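Local coordinates for PTS system glucose-specific EIIA component (Mycoplasma capricolum, PDB 2GPR), which relays a phosphoryl group from phospho-HPr to the EIIB domain in the sugar phosphotransferase system that imports and phosphorylates glucose, at residues A[34-42]-A[122-130]; A[54-65]-A[91-99]. One frame throughout, in Å; residues are numbered along the deposited sequence.

Interaction 1: residues A[34-42]-A[122-130]; sequences LGDGFAINP and IKSPIIFTN
Phe-38 lays one face of its ring over the side chain of Ile-126, its hydrogen-bonded partner on the adjacent antiparallel strand. Ile-126 CB lies 4.0 Å from the centroid of the Phe-38 ring and 19° off its normal, a CH-pi contact, while Ile-126 CG1 meets Phe-38 CE2 at 3.6 Å. The torsion of Phe-38 (chi1 50°) sets CG between the backbone N and the carbonyl carbon, which swings the ring across the strand pair. Beneath it the backbones are joined both ways: Ile-126 N to Phe-38 O is 2.8 Å and nearly straight at 172°, and Phe-38 N returns a bond to Ile-126 O. Phe-128 turns the edge of its ring to the main chain, with Asp-36 O and Gly-37 CA near the ring plane. Gly-37 CA makes a CA-H...O contact with Ile-126 O at 3.3 Å. At the far end Pro-42 CG rests against Ile-122 CD1 (3.3 Å), and Ser-124 OG, which donates to Ile-122 O at 2.9 Å, also bonds Gly-80 N. The pair belongs to the large antiparallel sheet of the EIIA beta sandwich: strand 16-19 flanks 36-42, strand 74-78 flanks 124-130, and strand 149-153 packs on Phe-38 and Phe-128.

Interaction 2: residues A[54-65]-A[91-99]; sequences KLVTAFPTKHAF and FESFVTQDQ
A nearly straight backbone bond, Leu-55 N to Gln-99 O at 178°, ties the strand around Leu-55 to the type II turn Thr-96 to Gln-99; a second, more bent one runs from Asp-98 N to Leu-55 O, though its very short length in the model is doubtful. In the EIIA beta sandwich, strand 53-57 carries a classic beta bulge, Val-56 and Thr-57 both facing Gly-66 of strand 64-68. The CG of Gln-97 stands anti to the backbone N (chi1 -166°) and the chain runs out extended, which brings NE2 to Val-56 O at 2.7 Å from above the carbonyl plane. Alongside, Gln-97 CB touches Ala-58 CB at 3.9 Å. Deeper in, Leu-55 and Val-95 cross at about a right angle, with Leu-55 CD1 against Val-95 CB, and the CG2 branch of Val-95 reaches Phe-65 CE1 at 3.6 Å. The second half of the contact lies by His-63, which by similarity is a zinc ligand and matters for phospho-donor activity. Phe-91 packs against it: CE2 is 3.4 Å from His-63 CA and 3.6 Å from His-63 CB, and Thr-61 O sits over one face of the ring, toward the rim. Val-110 and Thr-83 also touch this phenyl group. Lys-62, bent at chi3 and chi4, packs its CG and CD against Ser-93 CB and carries its ammonium to two carbonyls, Gly-88 O and, at 3.0 Å from NZ, Phe-91 O, which it meets 46° out of the carbonyl plane.

In the fold
Interaction 2 is nested along the chain inside the loop closed by interaction 1: segments 54-65 and 91-99 both fall between 34-42 and 122-130. The two centres are 16 Å apart and the nearest atoms about 7 Å. Both reach the large antiparallel sheet, interaction 1 as a strand pair within it, interaction 2 joining it to strand 91-93 of a smaller sheet. Strand 74-78 lies between 124-130 and 64-68 and ends in His-78, by similarity the residue that accepts the phosphoryl group, unmodified here. The side chain of Pro-125 is about 4 Å from that of His-78, as is the side chain of His-63. Pro-125 from the neighbouring strand and His-63 from the loop leading into strand 64-68 thus both border the probable active site.

Interaction 1: residues A[34-42]-A[122-130]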
loop_
_atom_site.group_PDB
_atom_site.type_symbol
_atom_site.label_atom_id
_atom_site.label_comp_id
_atom_site.label_asym_id
_atom_site.label_seq_id
_atom_site.Cartn_x
_atom_site.Cartn_y
_atom_site.Cartn_z
ATOM N N LEU A 34 -13.047 3.134 -4.684
ATOM C CA LEU A 34 -12.965 3.194 -3.242
ATOM C C LEU A 34 -12.096 4.315 -2.719
ATOM O O LEU A 34 -12.083 4.624 -1.530
ATOM C CB LEU A 34 -12.525 1.838 -2.670
ATOM C CG LEU A 34 -13.694 0.871 -2.530
ATOM C CD1 LEU A 34 -13.220 -0.439 -1.908
ATOM C CD2 LEU A 34 -14.784 1.506 -1.655
ATOM N N GLY A 35 -11.350 4.929 -3.626
ATOM C CA GLY A 35 -10.455 5.983 -3.232
ATOM C C GLY A 35 -9.404 6.215 -4.278
ATOM O O GLY A 35 -9.447 5.596 -5.342
ATOM N N ASP A 36 -8.461 7.128 -3.920
ATOM C CA ASP A 36 -7.339 7.593 -4.750
ATOM C C ASP A 36 -6.035 7.123 -4.195
ATOM O O ASP A 36 -6.027 6.434 -3.192
ATOM C CB ASP A 36 -7.310 9.135 -4.852
ATOM C CG ASP A 36 -6.810 9.651 -6.182
ATOM O OD1 ASP A 36 -5.812 8.933 -6.678
ATOM O OD2 ASP A 36 -7.313 10.611 -6.757
ATOM N N GLY A 37 -4.944 7.474 -4.873
ATOM C CA GLY A 37 -3.573 7.092 -4.461
ATOM C C GLY A 37 -2.759 6.683 -5.659
ATOM O O GLY A 37 -2.918 7.214 -6.730
ATOM N N PHE A 38 -1.952 5.682 -5.514
ATOM C CA PHE A 38 -1.140 5.219 -6.629
ATOM C C PHE A 38 -0.817 3.703 -6.534
ATOM O O PHE A 38 -1.494 2.953 -5.866
ATOM C CB PHE A 38 0.112 6.013 -6.710
ATOM C CG PHE A 38 0.727 6.032 -5.346
ATOM C CD1 PHE A 38 0.288 6.933 -4.382
ATOM C CD2 PHE A 38 1.703 5.110 -4.989
ATOM C CE1 PHE A 38 0.810 6.952 -3.096
ATOM C CE2 PHE A 38 2.252 5.114 -3.702
ATOM C CZ PHE A 38 1.797 6.028 -2.752
ATOM N N ALA A 39 0.198 3.235 -7.231
ATOM C CA ALA A 39 0.533 1.828 -7.204
ATOM C C ALA A 39 2.043 1.595 -7.294
ATOM O O ALA A 39 2.867 2.490 -7.371
ATOM C CB ALA A 39 -0.224 1.040 -8.279
ATOM N N ILE A 40 2.389 0.379 -7.243
ATOM C CA ILE A 40 3.733 0.060 -7.247
ATOM C C ILE A 40 3.972 -1.238 -7.945
ATOM O O ILE A 40 3.203 -2.195 -7.819
ATOM C CB ILE A 40 4.398 0.178 -5.837
ATOM C CG1 ILE A 40 5.938 0.338 -5.948
ATOM C CG2 ILE A 40 4.062 -0.976 -4.877
ATOM C CD1 ILE A 40 6.628 0.695 -4.616
ATOM N N ASN A 41 5.025 -1.184 -8.783
ATOM C CA ASN A 41 5.599 -2.314 -9.469
ATOM C C ASN A 41 6.696 -2.851 -8.555
ATOM O O ASN A 41 7.848 -2.318 -8.542
ATOM C CB ASN A 41 6.169 -1.941 -10.818
ATOM C CG ASN A 41 5.597 -2.862 -11.810
ATOM O OD1 ASN A 41 5.528 -4.071 -11.551
ATOM N ND2 ASN A 41 4.932 -2.277 -12.800
ATOM N N PRO A 42 6.301 -3.847 -7.731
ATOM C CA PRO A 42 7.200 -4.436 -6.787
ATOM C C PRO A 42 8.419 -5.070 -7.456
ATOM O O PRO A 42 8.313 -5.959 -8.289
ATOM C CB PRO A 42 6.423 -5.516 -6.014
ATOM C CG PRO A 42 5.107 -5.704 -6.740
ATOM C CD PRO A 42 5.041 -4.627 -7.814
ATOM N N ILE A 122 0.879 -8.201 -10.325
ATOM C CA ILE A 122 1.491 -7.971 -9.011
ATOM C C ILE A 122 1.643 -6.475 -8.704
ATOM O O ILE A 122 2.130 -6.082 -7.649
ATOM C CB ILE A 122 2.751 -8.748 -8.669
ATOM C CG1 ILE A 122 3.884 -8.415 -9.623
ATOM C CG2 ILE A 122 2.523 -10.238 -8.575
ATOM C CD1 ILE A 122 5.191 -8.184 -8.878
ATOM N N LYS A 123 1.258 -5.651 -9.649
ATOM C CA LYS A 123 1.277 -4.243 -9.428
ATOM C C LYS A 123 0.377 -4.015 -8.227
ATOM O O LYS A 123 -0.731 -4.516 -8.233
ATOM C CB LYS A 123 0.722 -3.564 -10.647
ATOM C CG LYS A 123 1.743 -3.391 -11.766
ATOM C CD LYS A 123 1.093 -2.629 -12.917
ATOM C CE LYS A 123 1.516 -3.106 -14.289
ATOM N NZ LYS A 123 0.663 -2.559 -15.364
ATOM N N SER A 124 0.921 -3.413 -7.161
ATOM C CA SER A 124 0.241 -3.251 -5.888
ATOM C C SER A 124 -0.290 -1.866 -5.597
ATOM O O SER A 124 0.476 -0.940 -5.462
ATOM C CB SER A 124 1.136 -3.716 -4.764
ATOM O OG SER A 124 1.495 -5.094 -4.960
ATOM N N PRO A 125 -1.607 -1.761 -5.385
ATOM C CA PRO A 125 -2.193 -0.472 -5.141
ATOM C C PRO A 125 -2.116 0.056 -3.715
ATOM O O PRO A 125 -2.242 -0.675 -2.721
ATOM C CB PRO A 125 -3.616 -0.544 -5.655
ATOM C CG PRO A 125 -3.769 -1.865 -6.389
ATOM C CD PRO A 125 -2.528 -2.675 -6.110
ATOM N N ILE A 126 -1.927 1.374 -3.630
ATOM C CA ILE A 126 -1.872 2.130 -2.378
ATOM C C ILE A 126 -3.006 3.151 -2.397
ATOM O O ILE A 126 -2.910 4.208 -3.049
ATOM C CB ILE A 126 -0.538 2.908 -2.220
ATOM C CG1 ILE A 126 0.685 2.063 -2.544
ATOM C CG2 ILE A 126 -0.414 3.481 -0.812
ATOM C CD1 ILE A 126 0.740 0.781 -1.730
ATOM N N ILE A 127 -4.103 2.870 -1.736
ATOM C CA ILE A 127 -5.165 3.843 -1.821
ATOM C C ILE A 127 -5.575 4.354 -0.509
ATOM O O ILE A 127 -5.546 3.663 0.473
ATOM C CB ILE A 127 -6.393 3.281 -2.517
ATOM C CG1 ILE A 127 -6.656 1.871 -2.040
ATOM C CG2 ILE A 127 -6.275 3.272 -4.046
ATOM C CD1 ILE A 127 -8.157 1.589 -2.063
ATOM N N PHE A 128 -5.974 5.582 -0.502
ATOM C CA PHE A 128 -6.500 6.158 0.694
ATOM C C PHE A 128 -7.991 5.910 0.664
ATOM O O PHE A 128 -8.752 6.474 -0.208
ATOM C CB PHE A 128 -6.204 7.653 0.841
ATOM C CG PHE A 128 -4.753 7.963 0.684
ATOM C CD1 PHE A 128 -4.164 7.903 -0.577
ATOM C CD2 PHE A 128 -3.963 8.275 1.789
ATOM C CE1 PHE A 128 -2.795 8.117 -0.724
ATOM C CE2 PHE A 128 -2.610 8.576 1.640
ATOM C CZ PHE A 128 -2.019 8.458 0.384
ATOM N N THR A 129 -8.376 4.957 1.543
ATOM C CA THR A 129 -9.742 4.573 1.677
ATOM C C THR A 129 -10.515 5.607 2.499
ATOM O O THR A 129 -11.728 5.651 2.518
ATOM C CB THR A 129 -9.867 3.130 2.177
ATOM O OG1 THR A 129 -10.331 2.309 1.079
ATOM C CG2 THR A 129 -10.807 3.043 3.413
ATOM N N ASN A 130 -9.768 6.486 3.133
ATOM C CA ASN A 130 -10.350 7.520 3.903
ATOM C C ASN A 130 -9.338 8.629 4.203
ATOM O O ASN A 130 -8.282 8.404 4.765
ATOM C CB ASN A 130 -11.018 6.932 5.126
ATOM C CG ASN A 130 -11.448 7.992 6.117
ATOM O OD1 ASN A 130 -11.581 7.722 7.331
ATOM N ND2 ASN A 130 -11.652 9.195 5.643
#

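Interaction 2: residues A[54-65]-A[91-99]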
loop_
_atom_site.group_PDB
_atom_site.type_symbol
_atom_site.label_atom_id
_atom_site.label_comp_id
_atom_site.label_asym_id
_atom_site.label_seq_id
_atom_site.Cartn_x
_atom_site.Cartn_y
_atom_site.Cartn_z
ATOM N N LYS A 54 -2.752 1.724 12.884
ATOM C CA LYS A 54 -3.278 0.434 13.292
ATOM C C LYS A 54 -3.696 -0.417 12.122
ATOM O O LYS A 54 -4.424 0.028 11.208
ATOM C CB LYS A 54 -4.490 0.627 14.143
ATOM C CG LYS A 54 -4.463 -0.269 15.347
ATOM C CD LYS A 54 -5.841 -0.720 15.734
ATOM C CE LYS A 54 -6.794 0.427 15.950
ATOM N NZ LYS A 54 -8.024 -0.079 16.575
ATOM N N LEU A 55 -3.249 -1.658 12.149
ATOM C CA LEU A 55 -3.626 -2.595 11.106
ATOM C C LEU A 55 -5.099 -2.917 11.356
ATOM O O LEU A 55 -5.458 -3.932 11.980
ATOM C CB LEU A 55 -2.805 -3.890 11.240
ATOM C CG LEU A 55 -2.170 -4.451 9.972
ATOM C CD1 LEU A 55 -1.450 -5.760 10.289
ATOM C CD2 LEU A 55 -3.201 -4.742 8.918
ATOM N N VAL A 56 -5.948 -1.993 10.965
ATOM C CA VAL A 56 -7.376 -2.135 11.166
ATOM C C VAL A 56 -7.924 -3.150 10.236
ATOM O O VAL A 56 -8.900 -3.763 10.562
ATOM C CB VAL A 56 -8.123 -0.825 10.963
ATOM C CG1 VAL A 56 -9.626 -1.072 11.058
ATOM C CG2 VAL A 56 -7.658 0.204 12.008
ATOM N N THR A 57 -7.287 -3.289 9.056
ATOM C CA THR A 57 -7.690 -4.268 8.031
ATOM C C THR A 57 -6.642 -5.305 7.767
ATOM O O THR A 57 -5.650 -5.013 7.161
ATOM C CB THR A 57 -7.890 -3.662 6.649
ATOM O OG1 THR A 57 -8.999 -2.778 6.586
ATOM C CG2 THR A 57 -8.050 -4.814 5.679
ATOM N N ALA A 58 -6.898 -6.533 8.056
ATOM C CA ALA A 58 -5.933 -7.515 7.662
ATOM C C ALA A 58 -6.701 -8.743 7.260
ATOM O O ALA A 58 -7.890 -8.724 7.307
ATOM C CB ALA A 58 -4.887 -7.760 8.751
ATOM N N PHE A 59 -6.087 -9.790 6.832
ATOM C CA PHE A 59 -6.878 -10.931 6.430
ATOM C C PHE A 59 -6.071 -12.231 6.449
ATOM O O PHE A 59 -4.856 -12.272 6.277
ATOM C CB PHE A 59 -7.385 -10.790 5.000
ATOM C CG PHE A 59 -8.127 -9.531 4.643
ATOM C CD1 PHE A 59 -9.519 -9.486 4.758
ATOM C CD2 PHE A 59 -7.479 -8.448 4.038
ATOM C CE1 PHE A 59 -10.241 -8.375 4.324
ATOM C CE2 PHE A 59 -8.195 -7.331 3.605
ATOM C CZ PHE A 59 -9.578 -7.299 3.738
ATOM N N PRO A 60 -6.776 -13.313 6.585
ATOM C CA PRO A 60 -6.172 -14.643 6.608
ATOM C C PRO A 60 -5.419 -14.926 5.324
ATOM O O PRO A 60 -4.580 -15.819 5.212
ATOM C CB PRO A 60 -7.355 -15.621 6.668
ATOM C CG PRO A 60 -8.642 -14.802 6.602
ATOM C CD PRO A 60 -8.252 -13.335 6.657
ATOM N N THR A 61 -5.835 -14.215 4.329
ATOM C CA THR A 61 -5.273 -14.384 3.028
ATOM C C THR A 61 -3.969 -13.582 2.844
ATOM O O THR A 61 -3.203 -13.807 1.918
ATOM C CB THR A 61 -6.353 -14.112 1.992
ATOM O OG1 THR A 61 -6.961 -12.878 2.325
ATOM C CG2 THR A 61 -7.347 -15.288 2.002
ATOM N N LYS A 62 -3.737 -12.644 3.753
ATOM C CA LYS A 62 -2.514 -11.842 3.838
ATOM C C LYS A 62 -2.133 -11.022 2.610
ATOM O O LYS A 62 -0.964 -10.697 2.418
ATOM C CB LYS A 62 -1.383 -12.800 4.207
ATOM C CG LYS A 62 -1.713 -13.582 5.473
ATOM C CD LYS A 62 -0.840 -14.806 5.718
ATOM C CE LYS A 62 -1.384 -16.105 5.082
ATOM N NZ LYS A 62 -0.325 -16.933 4.418
ATOM N N HIS A 63 -3.102 -10.701 1.782
ATOM C CA HIS A 63 -2.831 -10.034 0.513
ATOM C C HIS A 63 -3.097 -8.531 0.544
ATOM O O HIS A 63 -2.817 -7.838 -0.445
ATOM C CB HIS A 63 -3.696 -10.665 -0.602
ATOM C CG HIS A 63 -5.147 -10.389 -0.312
ATOM N ND1 HIS A 63 -5.765 -10.858 0.852
ATOM C CD2 HIS A 63 -6.067 -9.637 -0.982
ATOM C CE1 HIS A 63 -7.032 -10.413 0.850
ATOM N NE2 HIS A 63 -7.255 -9.693 -0.249
ATOM N N ALA A 64 -3.704 -8.057 1.640
ATOM C CA ALA A 64 -4.051 -6.659 1.728
ATOM C C ALA A 64 -3.921 -6.126 3.167
ATOM O O ALA A 64 -4.270 -6.803 4.098
ATOM C CB ALA A 64 -5.428 -6.493 1.147
ATOM N N PHE A 65 -3.371 -4.921 3.367
ATOM C CA PHE A 65 -3.185 -4.450 4.701
ATOM C C PHE A 65 -3.760 -3.084 4.858
ATOM O O PHE A 65 -3.377 -2.221 4.123
ATOM C CB PHE A 65 -1.673 -4.430 4.994
ATOM C CG PHE A 65 -1.090 -5.814 4.930
ATOM C CD1 PHE A 65 -1.149 -6.640 6.051
ATOM C CD2 PHE A 65 -0.632 -6.370 3.736
ATOM C CE1 PHE A 65 -0.684 -7.962 6.017
ATOM C CE2 PHE A 65 -0.142 -7.683 3.687
ATOM C CZ PHE A 65 -0.159 -8.482 4.831
ATOM N N PHE A 91 2.275 -15.729 0.541
ATOM C CA PHE A 91 2.322 -14.657 1.508
ATOM C C PHE A 91 2.779 -15.211 2.850
ATOM O O PHE A 91 2.323 -16.255 3.261
ATOM C CB PHE A 91 0.902 -14.029 1.671
ATOM C CG PHE A 91 0.356 -13.501 0.378
ATOM C CD1 PHE A 91 -0.082 -14.379 -0.617
ATOM C CD2 PHE A 91 0.242 -12.122 0.164
ATOM C CE1 PHE A 91 -0.600 -13.892 -1.817
ATOM C CE2 PHE A 91 -0.241 -11.607 -1.044
ATOM C CZ PHE A 91 -0.648 -12.508 -2.033
ATOM N N GLU A 92 3.687 -14.528 3.509
ATOM C CA GLU A 92 4.175 -14.878 4.834
ATOM C C GLU A 92 4.032 -13.628 5.606
ATOM O O GLU A 92 4.809 -12.720 5.402
ATOM C CB GLU A 92 5.668 -15.249 4.815
ATOM C CG GLU A 92 5.952 -16.743 5.087
ATOM C CD GLU A 92 5.237 -17.287 6.314
ATOM O OE1 GLU A 92 5.184 -16.678 7.384
ATOM O OE2 GLU A 92 4.658 -18.475 6.106
ATOM N N SER A 93 2.963 -13.487 6.348
ATOM C CA SER A 93 2.759 -12.218 7.023
ATOM C C SER A 93 3.524 -12.154 8.322
ATOM O O SER A 93 3.978 -13.213 8.844
ATOM C CB SER A 93 1.287 -11.881 7.252
ATOM O OG SER A 93 0.928 -12.103 8.601
ATOM N N PHE A 94 3.645 -10.916 8.848
ATOM C CA PHE A 94 4.336 -10.744 10.101
ATOM C C PHE A 94 3.537 -9.929 11.080
ATOM O O PHE A 94 4.053 -9.552 12.169
ATOM C CB PHE A 94 5.726 -10.143 9.919
ATOM C CG PHE A 94 6.577 -10.980 9.033
ATOM C CD1 PHE A 94 7.287 -12.058 9.552
ATOM C CD2 PHE A 94 6.629 -10.725 7.666
ATOM C CE1 PHE A 94 8.074 -12.833 8.708
ATOM C CE2 PHE A 94 7.408 -11.503 6.810
ATOM C CZ PHE A 94 8.119 -12.575 7.338
ATOM N N VAL A 95 2.283 -9.692 10.680
ATOM C CA VAL A 95 1.387 -8.837 11.409
ATOM C C VAL A 95 0.015 -9.472 11.598
ATOM O O VAL A 95 -0.362 -10.427 10.904
ATOM C CB VAL A 95 1.257 -7.537 10.593
ATOM C CG1 VAL A 95 2.521 -6.681 10.736
ATOM C CG2 VAL A 95 1.083 -7.927 9.122
ATOM N N THR A 96 -0.747 -8.905 12.511
ATOM C CA THR A 96 -2.103 -9.370 12.765
ATOM C C THR A 96 -2.994 -8.178 12.849
ATOM O O THR A 96 -2.552 -7.090 13.193
ATOM C CB THR A 96 -2.244 -10.142 14.092
ATOM O OG1 THR A 96 -1.112 -10.943 14.332
ATOM C CG2 THR A 96 -3.469 -11.007 14.058
ATOM N N GLN A 97 -4.226 -8.380 12.555
ATOM C CA GLN A 97 -5.153 -7.317 12.632
ATOM C C GLN A 97 -5.170 -6.662 14.005
ATOM O O GLN A 97 -4.832 -7.280 15.011
ATOM C CB GLN A 97 -6.530 -7.793 12.257
ATOM C CG GLN A 97 -7.445 -6.621 11.992
ATOM C CD GLN A 97 -8.816 -7.132 11.735
ATOM O OE1 GLN A 97 -9.164 -8.232 12.204
ATOM N NE2 GLN A 97 -9.564 -6.399 10.921
ATOM N N ASP A 98 -5.503 -5.383 13.996
ATOM C CA ASP A 98 -5.566 -4.599 15.175
ATOM C C ASP A 98 -4.212 -4.221 15.686
ATOM O O ASP A 98 -4.131 -3.497 16.673
ATOM C CB ASP A 98 -6.284 -5.307 16.327
ATOM C CG ASP A 98 -7.674 -5.826 16.075
ATOM O OD1 ASP A 98 -8.461 -4.893 15.607
ATOM O OD2 ASP A 98 -8.127 -6.855 16.547
ATOM N N GLN A 99 -3.147 -4.758 15.081
ATOM C CA GLN A 99 -1.744 -4.463 15.488
ATOM C C GLN A 99 -1.341 -3.014 15.131
ATOM O O GLN A 99 -1.674 -2.493 14.072
ATOM C CB GLN A 99 -0.781 -5.424 14.720
ATOM C CG GLN A 99 0.736 -5.150 14.905
ATOM C CD GLN A 99 1.649 -6.210 14.236
ATOM O OE1 GLN A 99 2.771 -5.903 13.692
ATOM N NE2 GLN A 99 1.232 -7.486 14.329
#